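Local coordinates for glutaredoxin-like protein NRDH (Escherichia coli, PDB 1H75) that probably carries electrons to the ribonucleotide reductase system NrdEF, using a redox-active pair of cysteines of the thioredoxin type, at residues I3-R8 with F26-I31. Residues are numbered along the deposited sequence; the frame is centred on the assembly and turned at random.
Sequences ITIYTR and FDFEMI
Y6 and I31 stand side by side on the same face of the sheet, the phenol ring laid along the isoleucine so that CE2 of Y6 lies 3.7 Å from CD1 of I31. With CG of Y6 opposite its carbonyl carbon (chi1 -69°), the ring leans back along its strand until T4 CG2 rests over one of its faces, 3.5 Å above the plane near the rim. The branched I31 suits this place because CB, CG2 and CD1 all meet the ring, while CD1 also reaches T4 CG2. With an alanine at Y6, I31 would probably lose its aromatic neighbour and a gap would open toward A39 and L43 of helix 37-45. T4 serves doubly: besides its methyl for the ring, its OG1 donates a very short hydrogen bond, 2.5 Å, to OE2 of E29, whose extended chain leans toward the neighbouring strand. Strands 3-7 and 29-32 are the parallel pair of the beta-alpha-beta crossover that opens the thioredoxin-like fold of glutaredoxins, linked by helix 12-23. Four nearly straight N-H...O bonds join them: E29 N and I31 N give to I3 O and I5 O, I5 N and T7 N to E29 O and I31 O, the I5 N to E29 O bond being 2.8 Å. On the opposite face, where F28 and M30 touch helix 12-23, I5 has a terminal methyl, CD1, to lay on the F28 ring in a CH-pi contact, 4.0 Å from the centroid and 27° off the normal, while M30 CG meets the ring edge in plane. Beside I3, a water accepts from I3 N and donates to D27 O.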
ATOM      1  N   ILE A   3      -0.757   8.213  -2.871  1.00 21.43           N
ATOM      2  CA  ILE A   3      -0.684   7.001  -2.046  1.00 18.23           C
ATOM      3  C   ILE A   3      -0.876   5.838  -3.017  1.00 17.70           C
ATOM      4  O   ILE A   3      -1.876   5.786  -3.739  1.00 18.18           O
ATOM      5  CB  ILE A   3      -1.824   6.935  -1.005  1.00 16.05           C
ATOM      6  CG1 ILE A   3      -1.732   8.136  -0.065  1.00 17.11           C
ATOM      7  CG2 ILE A   3      -1.752   5.625  -0.218  1.00 16.00           C
ATOM      8  CD1 ILE A   3      -2.929   8.267   0.862  1.00 17.73           C
ATOM      9  N   THR A   4       0.099   4.942  -3.087  1.00 16.40           N
ATOM     10  CA  THR A   4      -0.024   3.788  -3.967  1.00 15.63           C
ATOM     11  C   THR A   4      -0.004   2.528  -3.116  1.00 15.59           C
ATOM     12  O   THR A   4       0.844   2.394  -2.228  1.00 16.25           O
ATOM     13  CB  THR A   4       1.147   3.708  -4.958  1.00 16.45           C
ATOM     14  OG1 THR A   4       1.204   4.912  -5.726  1.00 17.57           O
ATOM     15  CG2 THR A   4       0.988   2.511  -5.879  1.00 18.32           C
ATOM     16  N   ILE A   5      -0.945   1.623  -3.372  1.00 14.89           N
ATOM     17  CA  ILE A   5      -0.981   0.366  -2.629  1.00 15.09           C
ATOM     18  C   ILE A   5      -0.638  -0.732  -3.624  1.00 16.13           C
ATOM     19  O   ILE A   5      -1.363  -0.906  -4.607  1.00 16.87           O
ATOM     20  CB  ILE A   5      -2.395   0.039  -2.049  1.00 15.22           C
ATOM     21  CG1 ILE A   5      -2.886   1.176  -1.143  1.00 16.59           C
ATOM     22  CG2 ILE A   5      -2.346  -1.286  -1.288  1.00 16.42           C
ATOM     23  CD1 ILE A   5      -4.303   0.959  -0.553  1.00 18.37           C
ATOM     24  N   TYR A   6       0.469  -1.440  -3.387  1.00 14.33           N
ATOM     25  CA  TYR A   6       0.865  -2.560  -4.258  1.00 15.00           C
ATOM     26  C   TYR A   6       0.154  -3.753  -3.653  1.00 15.97           C
ATOM     27  O   TYR A   6       0.363  -4.102  -2.480  1.00 16.23           O
ATOM     28  CB  TYR A   6       2.386  -2.728  -4.270  1.00 13.25           C
ATOM     29  CG  TYR A   6       3.040  -1.550  -4.983  1.00 14.27           C
ATOM     30  CD1 TYR A   6       3.451  -0.413  -4.279  1.00 17.40           C
ATOM     31  CD2 TYR A   6       3.171  -1.547  -6.380  1.00 15.95           C
ATOM     32  CE1 TYR A   6       3.977   0.702  -4.951  1.00 16.53           C
ATOM     33  CE2 TYR A   6       3.689  -0.447  -7.053  1.00 17.96           C
ATOM     34  CZ  TYR A   6       4.089   0.671  -6.335  1.00 19.37           C
ATOM     35  OH  TYR A   6       4.581   1.753  -7.024  1.00 21.35           O
ATOM     36  N   THR A   7      -0.647  -4.425  -4.477  1.00 15.31           N
ATOM     37  CA  THR A   7      -1.502  -5.473  -3.963  1.00 17.70           C
ATOM     38  C   THR A   7      -1.564  -6.795  -4.735  1.00 19.97           C
ATOM     39  O   THR A   7      -0.942  -6.948  -5.781  1.00 19.01           O
ATOM     40  CB  THR A   7      -2.925  -4.861  -3.870  1.00 19.07           C
ATOM     41  OG1 THR A   7      -3.793  -5.719  -3.132  1.00 20.97           O
ATOM     42  CG2 THR A   7      -3.488  -4.625  -5.290  1.00 19.55           C
ATOM     43  N   ARG A   8      -2.340  -7.730  -4.195  1.00 22.03           N
ATOM     44  CA  ARG A   8      -2.542  -9.059  -4.779  1.00 26.90           C
ATOM     45  C   ARG A   8      -3.960  -9.522  -4.423  1.00 28.68           C
ATOM     46  O   ARG A   8      -4.475  -9.168  -3.366  1.00 27.08           O
ATOM     47  CB  ARG A   8      -1.497 -10.033  -4.199  1.00 26.63           C
ATOM     48  CG  ARG A   8      -1.845 -11.502  -4.304  1.00 30.79           C
ATOM     49  CD  ARG A   8      -0.655 -12.352  -3.942  1.00 31.00           C
ATOM     50  NE  ARG A   8       0.455 -12.185  -4.876  1.00 32.03           N
ATOM     51  CZ  ARG A   8       1.712 -12.515  -4.594  1.00 31.87           C
ATOM     52  NH1 ARG A   8       2.016 -13.024  -3.404  1.00 32.07           N
ATOM     53  NH2 ARG A   8       2.664 -12.348  -5.497  1.00 31.84           N
ATOM     54  N   PHE A  26      -9.340   8.559   2.171  1.00 18.34           N
ATOM     55  CA  PHE A  26      -8.092   8.781   1.439  1.00 17.55           C
ATOM     56  C   PHE A  26      -8.208   8.398  -0.043  1.00 19.47           C
ATOM     57  O   PHE A  26      -8.927   7.473  -0.403  1.00 20.41           O
ATOM     58  CB  PHE A  26      -6.936   7.938   2.010  1.00 15.62           C
ATOM     59  CG  PHE A  26      -6.584   8.231   3.448  1.00 15.15           C
ATOM     60  CD1 PHE A  26      -5.772   7.348   4.153  1.00 17.43           C
ATOM     61  CD2 PHE A  26      -7.041   9.374   4.087  1.00 16.54           C
ATOM     62  CE1 PHE A  26      -5.418   7.599   5.470  1.00 15.31           C
ATOM     63  CE2 PHE A  26      -6.689   9.633   5.417  1.00 16.74           C
ATOM     64  CZ  PHE A  26      -5.883   8.752   6.106  1.00 15.54           C
ATOM     65  N   ASP A  27      -7.501   9.119  -0.904  1.00 20.49           N
ATOM     66  CA  ASP A  27      -7.504   8.763  -2.316  1.00 20.54           C
ATOM     67  C   ASP A  27      -6.220   7.991  -2.528  1.00 19.98           C
ATOM     68  O   ASP A  27      -5.179   8.379  -2.019  1.00 19.29           O
ATOM     69  CB  ASP A  27      -7.509  10.002  -3.209  1.00 23.73           C
ATOM     70  CG  ASP A  27      -8.821  10.743  -3.146  1.00 26.84           C
ATOM     71  OD1 ASP A  27      -9.879  10.104  -3.319  1.00 29.88           O
ATOM     72  OD2 ASP A  27      -8.793  11.965  -2.916  1.00 31.99           O
ATOM     73  N   PHE A  28      -6.298   6.889  -3.268  1.00 17.94           N
ATOM     74  CA  PHE A  28      -5.109   6.087  -3.533  1.00 19.49           C
ATOM     75  C   PHE A  28      -5.256   5.340  -4.839  1.00 20.29           C
ATOM     76  O   PHE A  28      -6.357   5.216  -5.378  1.00 20.47           O
ATOM     77  CB  PHE A  28      -4.873   5.079  -2.400  1.00 18.29           C
ATOM     78  CG  PHE A  28      -6.051   4.199  -2.127  1.00 19.72           C
ATOM     79  CD1 PHE A  28      -6.222   3.007  -2.822  1.00 19.30           C
ATOM     80  CD2 PHE A  28      -7.023   4.587  -1.215  1.00 19.56           C
ATOM     81  CE1 PHE A  28      -7.348   2.217  -2.612  1.00 20.75           C
ATOM     82  CE2 PHE A  28      -8.158   3.806  -0.997  1.00 21.82           C
ATOM     83  CZ  PHE A  28      -8.324   2.622  -1.694  1.00 22.19           C
ATOM     84  N   GLU A  29      -4.128   4.863  -5.351  1.00 21.74           N
ATOM     85  CA  GLU A  29      -4.105   4.083  -6.572  1.00 22.63           C
ATOM     86  C   GLU A  29      -3.649   2.692  -6.173  1.00 22.51           C
ATOM     87  O   GLU A  29      -2.937   2.516  -5.177  1.00 21.58           O
ATOM     88  CB  GLU A  29      -3.140   4.687  -7.603  1.00 25.22           C
ATOM     89  CG  GLU A  29      -1.711   4.899  -7.120  1.00 31.33           C
ATOM     90  CD  GLU A  29      -0.786   5.396  -8.229  1.00 34.55           C
ATOM     91  OE1 GLU A  29      -1.299   5.861  -9.271  1.00 37.80           O
ATOM     92  OE2 GLU A  29       0.453   5.337  -8.053  1.00 35.61           O
ATOM     93  N   MET A  30      -4.093   1.692  -6.921  1.00 22.07           N
ATOM     94  CA  MET A  30      -3.693   0.337  -6.618  1.00 23.14           C
ATOM     95  C   MET A  30      -2.966  -0.232  -7.811  1.00 23.08           C
ATOM     96  O   MET A  30      -3.289   0.093  -8.955  1.00 23.02           O
ATOM     97  CB  MET A  30      -4.906  -0.523  -6.299  1.00 26.62           C
ATOM     98  CG  MET A  30      -5.661  -0.064  -5.074  1.00 30.40           C
ATOM     99  SD  MET A  30      -7.028  -1.158  -4.759  1.00 36.99           S
ATOM    100  CE  MET A  30      -6.391  -2.090  -3.373  1.00 36.03           C
ATOM    101  N   ILE A  31      -1.963  -1.054  -7.535  1.00 20.09           N
ATOM    102  CA  ILE A  31      -1.201  -1.702  -8.590  1.00 19.51           C
ATOM    103  C   ILE A  31      -1.060  -3.149  -8.196  1.00 19.18           C
ATOM    104  O   ILE A  31      -0.426  -3.467  -7.186  1.00 18.77           O
ATOM    105  CB  ILE A  31       0.181  -1.093  -8.748  1.00 20.30           C
ATOM    106  CG1 ILE A  31       0.040   0.340  -9.256  1.00 21.03           C
ATOM    107  CG2 ILE A  31       1.047  -1.987  -9.684  1.00 18.90           C
ATOM    108  CD1 ILE A  31       1.344   1.062  -9.445  1.00 25.03           C
TER
HETATM  109  O   HOH W   1      -3.282   9.526  -3.618  1.00 30.09           O